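Local coordinates for adenosine deaminase (Burkholderia ambifaria, PDB 4GXW), which binds a zinc ion and probably removes the amino group of a purine such as adenine or adenosine by hydrolysis, at residues Leu94-Ile97 with Ala98-Leu102; Met141-Ala144 with Ala145-Phe148; Gly242-Ile245 with Val246-Pro249; Ala313-Leu316 with Met317-Phe321; Gly322-Ile325 with Ala326-Lys329. All blocks are in the same frame, centred on the assembly; numbering follows the deposited sequence.

Interaction 1: Leu94-Ile97 with Ala98-Leu102; sequences LRRI and AYEYL
Leu94 opens this turn of helix 91-106 by taking the backbone N-H of Ala98 on its carbonyl oxygen, while its side chain lies against Ala133 and Ile137 of helix 130-148. Arg95 does the same for Tyr99, but its guanidinium turns back along the helix to a salt bridge with Asp92. Arg96 carries the side-chain contact. Its CG stands anti to the backbone N (chi1 -178°) and the chain runs out fully extended, which lays NE beside the carboxylate one turn on. Arg96 NE donates to Glu100 OE2 at 2.9 Å, with an N-H...O angle of 167°. The oxygen sits in the guanidinium plane, yet the donor meets it from above the carboxylate plane, the two flat groups being turned 77° apart. A water bridges the same pair, accepting from Arg96 NH2 at 3.0 Å and donating to Glu100 OE2 at 2.7 Å. Ile97 O accepts from Tyr101 N at 3.0 Å, and the Ile97 side chain packs on Leu38 and Val42. Glu100 OE1 is engaged by Thr46 OG1, so both carboxylate oxygens are held; with Arg96 on one of them, the group is probably kept in its charged form.

Interaction 2: Met141-Ala144 with Ala145-Phe148; sequences MRDA and ARDF
Asp143, Arg146 and Asp147 form a salt-bridge network on the last turns of helix 130-148, one of the outer helices of the TIM-barrel fold, with the arginine between the two acids. Asp143 and Arg146 lie side by side and point the same way, their carboxylate and guanidinium planes stacked only 15° apart. Asp143 OD1 therefore rests over a face of the guanidinium, 3.4 Å from Arg146 NH1; no N-H points at it, and the attraction is one of charge alone. Asp147 takes the edge instead. Arg146 leaves the backbone with CG anti to N, then bends at chi3 (64°), which swings the guanidinium round to meet the next residue side-on. Arg146 NE donates to Asp147 OD1 at 2.8 Å from above the carboxylate plane, and Arg146 NH2 reaches Asp147 OD2 at 3.0 Å on the syn side, almost straight at 176°. Two bonds at the edge fix the rotation of the guanidinium, leaving its face turned to Asp143. Asp147 OD2 is also hydrogen-bonded to Tyr99 OH of helix 91-106, so the network is tied to the neighbouring helix although much of it lies at the surface. On the inner side of the helix, Ala144 packs on Leu102 and Ile150. The Phe148 ring lies with Asp147 CB 3.7 Å above its centre, and Phe148 CD2 reaches back one turn to Ala144 CB at 3.9 Å, beside the bond from Phe148 N to Ala144 O at 2.8 Å.

Interaction 3: Gly242-Ile245 with Val246-Pro249; sequences GYTI and VDNP
Asp247 carries its CG anti to the carbonyl carbon (chi1 -65°), folding the carboxylate back over Thr244, and Val246 with chi1 -57° turns both methyls to the carbonyl oxygen of Tyr243. The carboxylate arrives alongside: Asp247 OD2 stands 3.9 Å from Thr244 CB, and Asp247 CB is 3.2 Å from Thr244 O. Val246 CG1 and CG2 lie 3.5 and 3.4 Å from Tyr243 O. Thr244 OG1 is directed elsewhere, to the carbonyl oxygen of Met222. The backbone that gathers these groups is a short 3-10 turn, residues 243-247, in the loop between strand 238-239 and helix 249-258 of the TIM-barrel fold. Each bond spans three residues, which defines the 3-10 turn: Val246 N to Tyr243 O at 3.3 Å, then Asp247 N to Thr244 O and Asn248 N to Ile245 O, both 2.9 Å. Asn248 then takes the N-cap position of helix 249-258. Ile245, modelled in two conformers, lies in the interior near helices 224-232 and 249-258, whereas Val246 packs on Met289 and Leu292. At the start of the turn, Tyr243 leads away from it and lies near the metal centre; its side chain comes within about 6 Å of that of the zinc ligand His35 (nearest atoms), and its hydroxyl is hydrogen-bonded to His241 ND1 and Val265 N.

Interaction 4: Ala313-Leu316 with Met317-Phe321; sequences AWEL and MFSHF
Leu316 and Met317 lose the most surface here, joined by Glu315, where helix 310-319 runs out into the loop at 320-321. Leu316 sends CD2 obliquely across to the His320 ring, 3.6 Å from His320 ND1, a plain van der Waals approach. Leu316 O accepts from His320 N at 2.9 Å and, weakly, from Phe321 N, while CD2 of the Phe321 ring also comes up to this oxygen. Glu315 O accepts from Ser319 N at 2.7 Å and, weakly, from Phe318 N. With CG anti to the backbone N (chi1 172°) and the chain extended, Glu315 carries its carboxylate out to a water that donates to Glu315 OE2 at 2.6 Å and lies 2.9 Å from Ser319 OG. Ser319 OG, placed between its own N and carbonyl carbon (chi1 62°), is 2.7 Å from His320 ND1 in a hydrogen bond, and lies in the plane of that ring at its edge. The chain carboxylate-water-hydroxyl-imidazole thus links the buried polar groups at the helix end. Met317 CG rests 3.5 Å from Ala313 O, one turn back. Beyond the segments, His320 NE2 is hydrogen-bonded to Pro10 O, in the loop before helix 20-28. Met317 packs on Ile296 and Pro298 of strand 295-298, and with Trp314 it meets Phe331 of helix 325-338, so helix 310-319 lies between strand 295-298 and helix 325-338.

Interaction 5: Gly322-Ile325 with Ala326-Lys329; sequences GFTI and ADLK
A capping box starts helix 325-338: Thr324 sits at the N-cap and exchanges hydrogen bonds with Asp327, three residues on. Asp327 N donates to Thr324 OG1 at 3.1 Å, nearly straight, and Thr324 N returns a bond to Asp327 OD2 at 2.9 Å and 166°. The donor meets OD2 on the anti side of the carboxylate, out of its plane. Both side chains are set by their first torsions: Thr324 OG1 lies between its own N and carbonyl carbon (chi1 63°), facing the first turn, and Asp327 CG turns back beside the backbone N. Thr324 OG1 serves the N-H of Asp327, which has no helical carbonyl before it, while Asp327 OD2 holds the N-H of the cap residue; the negative carboxylate at this end would be expected to interact favourably with the helix dipole. The main chain continues with Leu328 N to Thr324 O at 2.9 Å and Lys329 N to Ile325 O at 3.0 Å. Lys329 stretches away, fully extended, to a salt bridge with Asp358. The Ile325 side chain packs on Phe357, Ala361 and Leu364 of helix 343-371, and also meets Phe25 and Phe318, so the start of the helix is set among three others. Phe323, just before the cap, lies across Asp327 at about a right angle, ring and carboxylate planes 85° apart. Its edge faces the acid, with Phe323 CD1 3.6 Å from Asp327 OD2, while Phe323 CB touches Leu328 CD1 at 3.9 Å.

Interactions 1 and 2, both partly buried, lie on adjoining outer helices, 91-106 and 130-148, and touch through Tyr99 with Asp147 and Leu102 with Ala144; both carry charged pairs, water-bridged in the first and a three-residue network in the second. Interactions 4 and 5 meet at consecutive helices, with Met317 O bound to Phe323 N and Phe318 against Ile325. Interaction 4 is buried and holds its polar groups through water and a serine-histidine pair, whereas interaction 5, partly buried, rests on a side-chain capping box at a helix start. Interaction 3, also buried, stands apart, its nearest atoms about 9 Å from interaction 4, and relies on backbone bonds, with the Tyr243 side chain near the zinc site.

Interaction 1: Leu94-Ile97 with Ala98-Leu102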
loop_
_atom_site.group_PDB
_atom_site.type_symbol
_atom_site.label_atom_id
_atom_site.label_comp_id
_atom_site.label_asym_id
_atom_site.label_seq_id
_atom_site.Cartn_x
_atom_site.Cartn_y
_atom_site.Cartn_z
ATOM N N LEU A 94 -12.997 1.668 13.725
ATOM C CA LEU A 94 -11.768 2.125 13.079
ATOM C C LEU A 94 -10.549 1.773 13.925
ATOM O O LEU A 94 -9.510 1.379 13.386
ATOM C CB LEU A 94 -11.821 3.629 12.824
ATOM C CG LEU A 94 -12.896 4.043 11.816
ATOM C CD1 LEU A 94 -13.081 5.554 11.799
ATOM C CD2 LEU A 94 -12.564 3.545 10.430
ATOM N N ARG A 95 -10.671 1.907 15.245
ATOM C CA ARG A 95 -9.606 1.477 16.144
ATOM C C ARG A 95 -9.326 -0.005 15.913
ATOM O O ARG A 95 -8.168 -0.420 15.734
ATOM C CB ARG A 95 -9.995 1.677 17.615
ATOM C CG ARG A 95 -8.900 1.216 18.583
ATOM C CD ARG A 95 -9.417 0.790 19.956
ATOM N NE ARG A 95 -10.531 -0.148 19.858
ATOM C CZ ARG A 95 -10.415 -1.458 19.655
ATOM N NH1 ARG A 95 -9.225 -2.040 19.547
ATOM N NH2 ARG A 95 -11.511 -2.204 19.576
ATOM N N ARG A 96 -10.386 -0.809 15.928
ATOM C CA ARG A 96 -10.235 -2.254 15.761
ATOM C C ARG A 96 -9.530 -2.636 14.459
ATOM O O ARG A 96 -8.593 -3.449 14.460
ATOM C CB ARG A 96 -11.587 -2.969 15.865
ATOM C CG ARG A 96 -11.468 -4.476 15.740
ATOM C CD ARG A 96 -12.806 -5.153 15.926
ATOM N NE ARG A 96 -12.693 -6.594 15.735
ATOM C CZ ARG A 96 -13.682 -7.458 15.923
ATOM N NH1 ARG A 96 -14.870 -7.033 16.315
ATOM N NH2 ARG A 96 -13.475 -8.748 15.719
ATOM N N ILE A 97 -9.974 -2.075 13.340
ATOM C CA ILE A 97 -9.386 -2.500 12.076
ATOM C C ILE A 97 -7.950 -1.994 11.909
ATOM O O ILE A 97 -7.130 -2.678 11.291
ATOM C CB ILE A 97 -10.280 -2.223 10.835
ATOM C CG1 ILE A 97 -10.545 -0.732 10.635
ATOM C CG2 ILE A 97 -11.588 -3.007 10.955
ATOM C CD1 ILE A 97 -11.236 -0.445 9.321
ATOM N N ALA A 98 -7.629 -0.839 12.492
ATOM C CA ALA A 98 -6.244 -0.361 12.480
ATOM C C ALA A 98 -5.349 -1.300 13.293
ATOM O O ALA A 98 -4.271 -1.695 12.844
ATOM C CB ALA A 98 -6.155 1.073 12.998
ATOM N N TYR A 99 -5.816 -1.672 14.480
ATOM C CA TYR A 99 -5.057 -2.542 15.368
ATOM C C TYR A 99 -4.851 -3.908 14.721
ATOM O O TYR A 99 -3.744 -4.458 14.762
ATOM C CB TYR A 99 -5.792 -2.676 16.701
ATOM C CG TYR A 99 -5.136 -3.579 17.719
ATOM C CD1 TYR A 99 -4.083 -3.131 18.503
ATOM C CD2 TYR A 99 -5.594 -4.880 17.915
ATOM C CE1 TYR A 99 -3.504 -3.953 19.451
ATOM C CE2 TYR A 99 -5.013 -5.712 18.865
ATOM C CZ TYR A 99 -3.968 -5.241 19.627
ATOM O OH TYR A 99 -3.383 -6.063 20.575
ATOM N N GLU A 100 -5.905 -4.452 14.110
ATOM C CA GLU A 100 -5.808 -5.781 13.500
ATOM C C GLU A 100 -4.924 -5.796 12.255
ATOM O O GLU A 100 -4.195 -6.759 12.026
ATOM C CB GLU A 100 -7.201 -6.360 13.211
ATOM C CG GLU A 100 -7.974 -6.641 14.488
ATOM C CD GLU A 100 -9.322 -7.298 14.283
ATOM O OE1 GLU A 100 -9.738 -7.509 13.122
ATOM O OE2 GLU A 100 -9.978 -7.613 15.308
ATOM N N TYR A 101 -4.981 -4.735 11.457
ATOM C CA TYR A 101 -4.084 -4.611 10.311
ATOM C C TYR A 101 -2.633 -4.599 10.789
ATOM O O TYR A 101 -1.796 -5.356 10.283
ATOM C CB TYR A 101 -4.393 -3.362 9.466
ATOM C CG TYR A 101 -3.200 -2.932 8.643
ATOM C CD1 TYR A 101 -2.633 -3.786 7.696
ATOM C CD2 TYR A 101 -2.601 -1.698 8.850
ATOM C CE1 TYR A 101 -1.509 -3.405 6.968
ATOM C CE2 TYR A 101 -1.484 -1.308 8.129
ATOM C CZ TYR A 101 -0.943 -2.161 7.193
ATOM O OH TYR A 101 0.167 -1.754 6.478
ATOM N N LEU A 102 -2.336 -3.769 11.782
ATOM C CA LEU A 102 -0.968 -3.637 12.257
ATOM C C LEU A 102 -0.469 -4.933 12.901
ATOM O O LEU A 102 0.703 -5.292 12.748
ATOM C CB LEU A 102 -0.807 -2.424 13.185
ATOM C CG LEU A 102 -1.004 -1.080 12.478
ATOM C CD1 LEU A 102 -1.170 0.061 13.465
ATOM C CD2 LEU A 102 0.141 -0.792 11.511
HETATM O O HOH W 1 -10.782 -10.138 15.921
#

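Interaction 2: Met141-Ala144 with Ala145-Phe148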
loop_
_atom_site.group_PDB
_atom_site.type_symbol
_atom_site.label_atom_id
_atom_site.label_comp_id
_atom_site.label_asym_id
_atom_site.label_seq_id
_atom_site.Cartn_x
_atom_site.Cartn_y
_atom_site.Cartn_z
ATOM N N MET A 141 -3.222 2.428 16.565
ATOM C CA MET A 141 -1.788 2.498 16.273
ATOM C C MET A 141 -0.939 2.400 17.532
ATOM O O MET A 141 0.020 1.629 17.578
ATOM C CB MET A 141 -1.459 3.790 15.522
ATOM C CG MET A 141 -2.160 3.873 14.178
ATOM S SD MET A 141 -2.089 5.506 13.433
ATOM C CE MET A 141 -0.374 5.608 12.960
ATOM N N ARG A 142 -1.297 3.157 18.561
ATOM C CA ARG A 142 -0.511 3.161 19.791
ATOM C C ARG A 142 -0.595 1.814 20.500
ATOM O O ARG A 142 0.413 1.310 21.007
ATOM C CB ARG A 142 -0.945 4.319 20.694
ATOM C CG ARG A 142 -0.512 5.667 20.145
ATOM C CD ARG A 142 -1.068 6.854 20.914
ATOM N NE ARG A 142 -0.706 8.108 20.258
ATOM C CZ ARG A 142 -1.219 9.293 20.567
ATOM N NH1 ARG A 142 -2.117 9.403 21.541
ATOM N NH2 ARG A 142 -0.832 10.366 19.891
ATOM N N ASP A 143 -1.778 1.203 20.485
ATOM C CA ASP A 143 -1.953 -0.137 21.051
ATOM C C ASP A 143 -1.117 -1.185 20.310
ATOM O O ASP A 143 -0.538 -2.075 20.931
ATOM C CB ASP A 143 -3.425 -0.578 21.037
ATOM C CG ASP A 143 -4.288 0.189 22.019
ATOM O OD1 ASP A 143 -3.745 0.889 22.898
ATOM O OD2 ASP A 143 -5.528 0.068 21.916
ATOM N N ALA A 144 -1.051 -1.075 18.984
ATOM C CA ALA A 144 -0.278 -2.032 18.188
ATOM C C ALA A 144 1.224 -1.851 18.402
ATOM O O ALA A 144 1.975 -2.835 18.400
ATOM C CB ALA A 144 -0.623 -1.911 16.710
ATOM N N ALA A 145 1.674 -0.608 18.565
ATOM C CA ALA A 145 3.082 -0.376 18.883
ATOM C C ALA A 145 3.425 -1.024 20.222
ATOM O O ALA A 145 4.461 -1.680 20.360
ATOM C CB ALA A 145 3.395 1.108 18.908
ATOM N N ARG A 146 2.536 -0.857 21.197
ATOM C CA ARG A 146 2.705 -1.423 22.526
ATOM C C ARG A 146 2.729 -2.950 22.501
ATOM O O ARG A 146 3.572 -3.583 23.153
ATOM C CB ARG A 146 1.549 -0.943 23.408
ATOM C CG ARG A 146 1.545 -1.476 24.830
ATOM C CD ARG A 146 0.176 -1.278 25.465
ATOM N NE ARG A 146 -0.848 -2.058 24.777
ATOM C CZ ARG A 146 -2.152 -1.813 24.837
ATOM N NH1 ARG A 146 -2.611 -0.799 25.564
ATOM N NH2 ARG A 146 -3.001 -2.583 24.171
ATOM N N ASP A 147 1.804 -3.539 21.749
ATOM C CA ASP A 147 1.604 -4.989 21.770
ATOM C C ASP A 147 2.504 -5.779 20.813
ATOM O O ASP A 147 2.883 -6.916 21.117
ATOM C CB ASP A 147 0.132 -5.339 21.514
ATOM C CG ASP A 147 -0.786 -4.866 22.630
ATOM O OD1 ASP A 147 -0.285 -4.557 23.734
ATOM O OD2 ASP A 147 -2.015 -4.809 22.416
ATOM N N PHE A 148 2.855 -5.183 19.674
ATOM C CA PHE A 148 3.599 -5.902 18.637
ATOM C C PHE A 148 4.909 -5.224 18.230
ATOM O O PHE A 148 5.681 -5.781 17.443
ATOM C CB PHE A 148 2.708 -6.125 17.410
ATOM C CG PHE A 148 1.300 -6.512 17.754
ATOM C CD1 PHE A 148 1.031 -7.727 18.371
ATOM C CD2 PHE A 148 0.243 -5.654 17.481
ATOM C CE1 PHE A 148 -0.267 -8.082 18.701
ATOM C CE2 PHE A 148 -1.054 -6.004 17.806
ATOM C CZ PHE A 148 -1.310 -7.219 18.416
#

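Interaction 3: Gly242-Ile245 with Val246-Pro249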
loop_
_atom_site.group_PDB
_atom_site.type_symbol
_atom_site.label_atom_id
_atom_site.label_comp_id
_atom_site.label_asym_id
_atom_site.label_seq_id
_atom_site.Cartn_x
_atom_site.Cartn_y
_atom_site.Cartn_z
ATOM N N GLY A 242 2.539 4.493 -10.383
ATOM C CA GLY A 242 3.393 5.159 -11.347
ATOM C C GLY A 242 3.708 4.389 -12.609
ATOM O O GLY A 242 4.559 4.819 -13.371
ATOM N N TYR A 243 2.987 3.299 -12.869
ATOM C CA TYR A 243 3.400 2.305 -13.873
ATOM C C TYR A 243 3.624 2.860 -15.269
ATOM O O TYR A 243 4.584 2.480 -15.950
ATOM C CB TYR A 243 2.410 1.125 -13.942
ATOM C CG TYR A 243 2.160 0.520 -12.592
ATOM C CD1 TYR A 243 3.218 0.043 -11.824
ATOM C CD2 TYR A 243 0.882 0.448 -12.061
ATOM C CE1 TYR A 243 3.004 -0.480 -10.560
ATOM C CE2 TYR A 243 0.654 -0.089 -10.804
ATOM C CZ TYR A 243 1.724 -0.540 -10.054
ATOM O OH TYR A 243 1.539 -1.045 -8.787
ATOM N N THR A 244 2.735 3.739 -15.714
ATOM C CA THR A 244 2.816 4.210 -17.093
ATOM C C THR A 244 4.007 5.135 -17.364
ATOM O O THR A 244 4.259 5.498 -18.511
ATOM C CB THR A 244 1.506 4.872 -17.530
ATOM O OG1 THR A 244 1.181 5.915 -16.609
ATOM C CG2 THR A 244 0.363 3.845 -17.546
ATOM N N ILE A 245 4.746 5.500 -16.320
ATOM C CA ILE A 245 5.960 6.292 -16.510
ATOM C C ILE A 245 6.958 5.577 -17.425
ATOM O O ILE A 245 7.772 6.229 -18.074
ATOM C CB ILE A 245 6.621 6.686 -15.161
ATOM C CG1 ILE A 245 7.579 7.863 -15.353
ATOM C CG2 ILE A 245 7.315 5.498 -14.520
ATOM C CD1 ILE A 245 8.388 8.195 -14.121
ATOM N N VAL A 246 6.871 4.249 -17.519
ATOM C CA VAL A 246 7.775 3.499 -18.390
ATOM C C VAL A 246 7.593 3.883 -19.858
ATOM O O VAL A 246 8.470 3.613 -20.681
ATOM C CB VAL A 246 7.636 1.971 -18.236
ATOM C CG1 VAL A 246 7.859 1.557 -16.788
ATOM C CG2 VAL A 246 6.276 1.498 -18.744
ATOM N N ASP A 247 6.465 4.518 -20.177
ATOM C CA ASP A 247 6.201 5.000 -21.533
ATOM C C ASP A 247 7.080 6.197 -21.901
ATOM O O ASP A 247 7.175 6.559 -23.073
ATOM C CB ASP A 247 4.727 5.392 -21.695
ATOM C CG ASP A 247 3.784 4.214 -21.562
ATOM O OD1 ASP A 247 4.222 3.067 -21.768
ATOM O OD2 ASP A 247 2.592 4.439 -21.267
ATOM N N ASN A 248 7.719 6.807 -20.905
ATOM C CA ASN A 248 8.532 8.005 -21.117
ATOM C C ASN A 248 9.912 7.824 -20.488
ATOM O O ASN A 248 10.140 8.217 -19.345
ATOM C CB ASN A 248 7.827 9.232 -20.514
ATOM C CG ASN A 248 8.537 10.548 -20.822
ATOM O OD1 ASN A 248 9.733 10.583 -21.097
ATOM N ND2 ASN A 248 7.793 11.643 -20.748
ATOM N N PRO A 249 10.840 7.209 -21.233
ATOM C CA PRO A 249 12.160 6.998 -20.633
ATOM C C PRO A 249 12.888 8.300 -20.273
ATOM O O PRO A 249 13.720 8.275 -19.366
ATOM C CB PRO A 249 12.921 6.189 -21.693
ATOM C CG PRO A 249 12.095 6.262 -22.945
ATOM C CD PRO A 249 10.680 6.503 -22.515
#

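Interaction 4: Ala313-Leu316 with Met317-Phe321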
loop_
_atom_site.group_PDB
_atom_site.type_symbol
_atom_site.label_atom_id
_atom_site.label_comp_id
_atom_site.label_asym_id
_atom_site.label_seq_id
_atom_site.Cartn_x
_atom_site.Cartn_y
_atom_site.Cartn_z
ATOM N N ALA A 313 3.836 -10.685 -1.011
ATOM C CA ALA A 313 4.116 -9.621 -1.964
ATOM C C ALA A 313 5.590 -9.607 -2.359
ATOM O O ALA A 313 5.924 -9.486 -3.537
ATOM C CB ALA A 313 3.670 -8.265 -1.407
ATOM N N TRP A 314 6.462 -9.771 -1.369
ATOM C CA TRP A 314 7.890 -9.891 -1.615
ATOM C C TRP A 314 8.224 -11.150 -2.436
ATOM O O TRP A 314 9.007 -11.096 -3.388
ATOM C CB TRP A 314 8.662 -9.820 -0.278
ATOM C CG TRP A 314 8.718 -8.413 0.198
ATOM C CD1 TRP A 314 7.742 -7.732 0.862
ATOM C CD2 TRP A 314 9.778 -7.473 -0.036
ATOM N NE1 TRP A 314 8.138 -6.431 1.082
ATOM C CE2 TRP A 314 9.379 -6.247 0.536
ATOM C CE3 TRP A 314 11.026 -7.554 -0.660
ATOM C CZ2 TRP A 314 10.189 -5.108 0.496
ATOM C CZ3 TRP A 314 11.824 -6.427 -0.698
ATOM C CH2 TRP A 314 11.403 -5.221 -0.124
ATOM N N GLU A 315 7.599 -12.272 -2.087
ATOM C CA GLU A 315 7.784 -13.518 -2.830
ATOM C C GLU A 315 7.491 -13.343 -4.328
ATOM O O GLU A 315 8.275 -13.781 -5.172
ATOM C CB GLU A 315 6.889 -14.614 -2.250
ATOM C CG GLU A 315 6.872 -15.888 -3.084
ATOM C CD GLU A 315 5.962 -16.956 -2.515
ATOM O OE1 GLU A 315 5.758 -16.970 -1.280
ATOM O OE2 GLU A 315 5.442 -17.789 -3.300
ATOM N N LEU A 316 6.378 -12.679 -4.653
ATOM C CA LEU A 316 5.987 -12.495 -6.051
ATOM C C LEU A 316 7.041 -11.765 -6.880
ATOM O O LEU A 316 7.232 -12.069 -8.057
ATOM C CB LEU A 316 4.648 -11.757 -6.151
ATOM C CG LEU A 316 3.410 -12.552 -5.737
ATOM C CD1 LEU A 316 2.172 -11.664 -5.781
ATOM C CD2 LEU A 316 3.228 -13.784 -6.616
ATOM N N MET A 317 7.720 -10.797 -6.273
ATOM C CA MET A 317 8.778 -10.080 -6.985
ATOM C C MET A 317 9.869 -11.037 -7.475
ATOM O O MET A 317 10.394 -10.893 -8.583
ATOM C CB MET A 317 9.388 -9.003 -6.088
ATOM C CG MET A 317 8.382 -8.017 -5.539
ATOM S SD MET A 317 7.533 -7.031 -6.793
ATOM C CE MET A 317 8.776 -5.810 -7.170
ATOM N N PHE A 318 10.183 -12.021 -6.638
ATOM C CA PHE A 318 11.178 -13.047 -6.925
ATOM C C PHE A 318 10.622 -14.167 -7.814
ATOM O O PHE A 318 11.277 -14.596 -8.763
ATOM C CB PHE A 318 11.691 -13.608 -5.591
ATOM C CG PHE A 318 12.737 -14.686 -5.724
ATOM C CD1 PHE A 318 14.085 -14.361 -5.766
ATOM C CD2 PHE A 318 12.374 -16.025 -5.768
ATOM C CE1 PHE A 318 15.050 -15.353 -5.872
ATOM C CE2 PHE A 318 13.334 -17.019 -5.871
ATOM C CZ PHE A 318 14.671 -16.680 -5.928
ATOM N N SER A 319 9.418 -14.651 -7.516
ATOM C CA SER A 319 8.915 -15.839 -8.203
ATOM C C SER A 319 8.390 -15.547 -9.604
ATOM O O SER A 319 8.466 -16.398 -10.479
ATOM C CB SER A 319 7.805 -16.507 -7.381
ATOM O OG SER A 319 6.705 -15.628 -7.222
ATOM N N HIS A 320 7.829 -14.359 -9.801
ATOM C CA HIS A 320 7.152 -14.039 -11.063
ATOM C C HIS A 320 7.805 -12.925 -11.872
ATOM O O HIS A 320 7.732 -12.935 -13.104
ATOM C CB HIS A 320 5.688 -13.659 -10.818
ATOM C CG HIS A 320 4.806 -14.811 -10.452
ATOM N ND1 HIS A 320 4.929 -15.508 -9.267
ATOM C CD2 HIS A 320 3.772 -15.380 -11.116
ATOM C CE1 HIS A 320 4.011 -16.457 -9.217
ATOM N NE2 HIS A 320 3.294 -16.401 -10.327
ATOM N N PHE A 321 8.447 -11.977 -11.201
ATOM C CA PHE A 321 8.889 -10.771 -11.888
ATOM C C PHE A 321 10.394 -10.689 -12.164
ATOM O O PHE A 321 10.892 -9.652 -12.619
ATOM C CB PHE A 321 8.328 -9.528 -11.195
ATOM C CG PHE A 321 6.836 -9.428 -11.314
ATOM C CD1 PHE A 321 6.266 -9.021 -12.508
ATOM C CD2 PHE A 321 6.004 -9.800 -10.271
ATOM C CE1 PHE A 321 4.893 -8.950 -12.652
ATOM C CE2 PHE A 321 4.627 -9.733 -10.403
ATOM C CZ PHE A 321 4.070 -9.297 -11.597
HETATM O O HOH W 2 4.906 -17.384 -5.863
#

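Interaction 5: Gly322-Ile325 with Ala326-Lys329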
loop_
_atom_site.group_PDB
_atom_site.type_symbol
_atom_site.label_atom_id
_atom_site.label_comp_id
_atom_site.label_asym_id
_atom_site.label_seq_id
_atom_site.Cartn_x
_atom_site.Cartn_y
_atom_site.Cartn_z
ATOM N N GLY A 322 11.095 -11.789 -11.920
ATOM C CA GLY A 322 12.488 -11.907 -12.305
ATOM C C GLY A 322 13.484 -11.144 -11.459
ATOM O O GLY A 322 14.632 -10.977 -11.861
ATOM N N PHE A 323 13.068 -10.684 -10.287
ATOM C CA PHE A 323 13.987 -9.930 -9.445
ATOM C C PHE A 323 14.809 -10.862 -8.573
ATOM O O PHE A 323 14.284 -11.816 -7.997
ATOM C CB PHE A 323 13.230 -8.890 -8.627
ATOM C CG PHE A 323 12.603 -7.824 -9.472
ATOM C CD1 PHE A 323 13.393 -7.018 -10.285
ATOM C CD2 PHE A 323 11.226 -7.652 -9.494
ATOM C CE1 PHE A 323 12.821 -6.034 -11.087
ATOM C CE2 PHE A 323 10.646 -6.667 -10.287
ATOM C CZ PHE A 323 11.448 -5.863 -11.087
ATOM N N THR A 324 16.103 -10.578 -8.488
ATOM C CA THR A 324 17.017 -11.420 -7.724
ATOM C C THR A 324 17.027 -11.056 -6.250
ATOM O O THR A 324 16.466 -10.030 -5.842
ATOM C CB THR A 324 18.445 -11.251 -8.224
ATOM O OG1 THR A 324 18.856 -9.897 -7.996
ATOM C CG2 THR A 324 18.541 -11.590 -9.718
ATOM N N ILE A 325 17.696 -11.888 -5.457
ATOM C CA ILE A 325 17.898 -11.588 -4.046
ATOM C C ILE A 325 18.543 -10.209 -3.865
ATOM O O ILE A 325 18.095 -9.407 -3.038
ATOM C CB ILE A 325 18.752 -12.667 -3.366
ATOM C CG1 ILE A 325 18.040 -14.022 -3.426
ATOM C CG2 ILE A 325 19.025 -12.279 -1.929
ATOM C CD1 ILE A 325 16.768 -14.083 -2.599
ATOM N N ALA A 326 19.558 -9.918 -4.673
ATOM C CA ALA A 326 20.209 -8.613 -4.646
ATOM C C ALA A 326 19.235 -7.474 -4.959
ATOM O O ALA A 326 19.271 -6.430 -4.310
ATOM C CB ALA A 326 21.382 -8.591 -5.611
ATOM N N ASP A 327 18.367 -7.671 -5.949
ATOM C CA ASP A 327 17.324 -6.686 -6.244
ATOM C C ASP A 327 16.421 -6.445 -5.034
ATOM O O ASP A 327 16.068 -5.304 -4.727
ATOM C CB ASP A 327 16.450 -7.136 -7.423
ATOM C CG ASP A 327 17.176 -7.110 -8.747
ATOM O OD1 ASP A 327 18.049 -6.234 -8.953
ATOM O OD2 ASP A 327 16.850 -7.966 -9.605
ATOM N N LEU A 328 16.030 -7.523 -4.359
ATOM C CA LEU A 328 15.185 -7.406 -3.168
ATOM C C LEU A 328 15.875 -6.608 -2.052
ATOM O O LEU A 328 15.222 -5.830 -1.361
ATOM C CB LEU A 328 14.720 -8.782 -2.666
ATOM C CG LEU A 328 13.361 -9.273 -3.195
ATOM C CD1 LEU A 328 13.284 -9.223 -4.718
ATOM C CD2 LEU A 328 13.055 -10.679 -2.678
ATOM N N LYS A 329 17.186 -6.770 -1.893
ATOM C CA LYS A 329 17.900 -5.951 -0.921
ATOM C C LYS A 329 17.762 -4.461 -1.256
ATOM O O LYS A 329 17.528 -3.629 -0.372
ATOM C CB LYS A 329 19.380 -6.345 -0.844
ATOM C CG LYS A 329 20.125 -5.683 0.311
ATOM C CD LYS A 329 21.579 -6.098 0.373
ATOM C CE LYS A 329 22.298 -5.400 1.526
ATOM N NZ LYS A 329 23.717 -5.844 1.618
#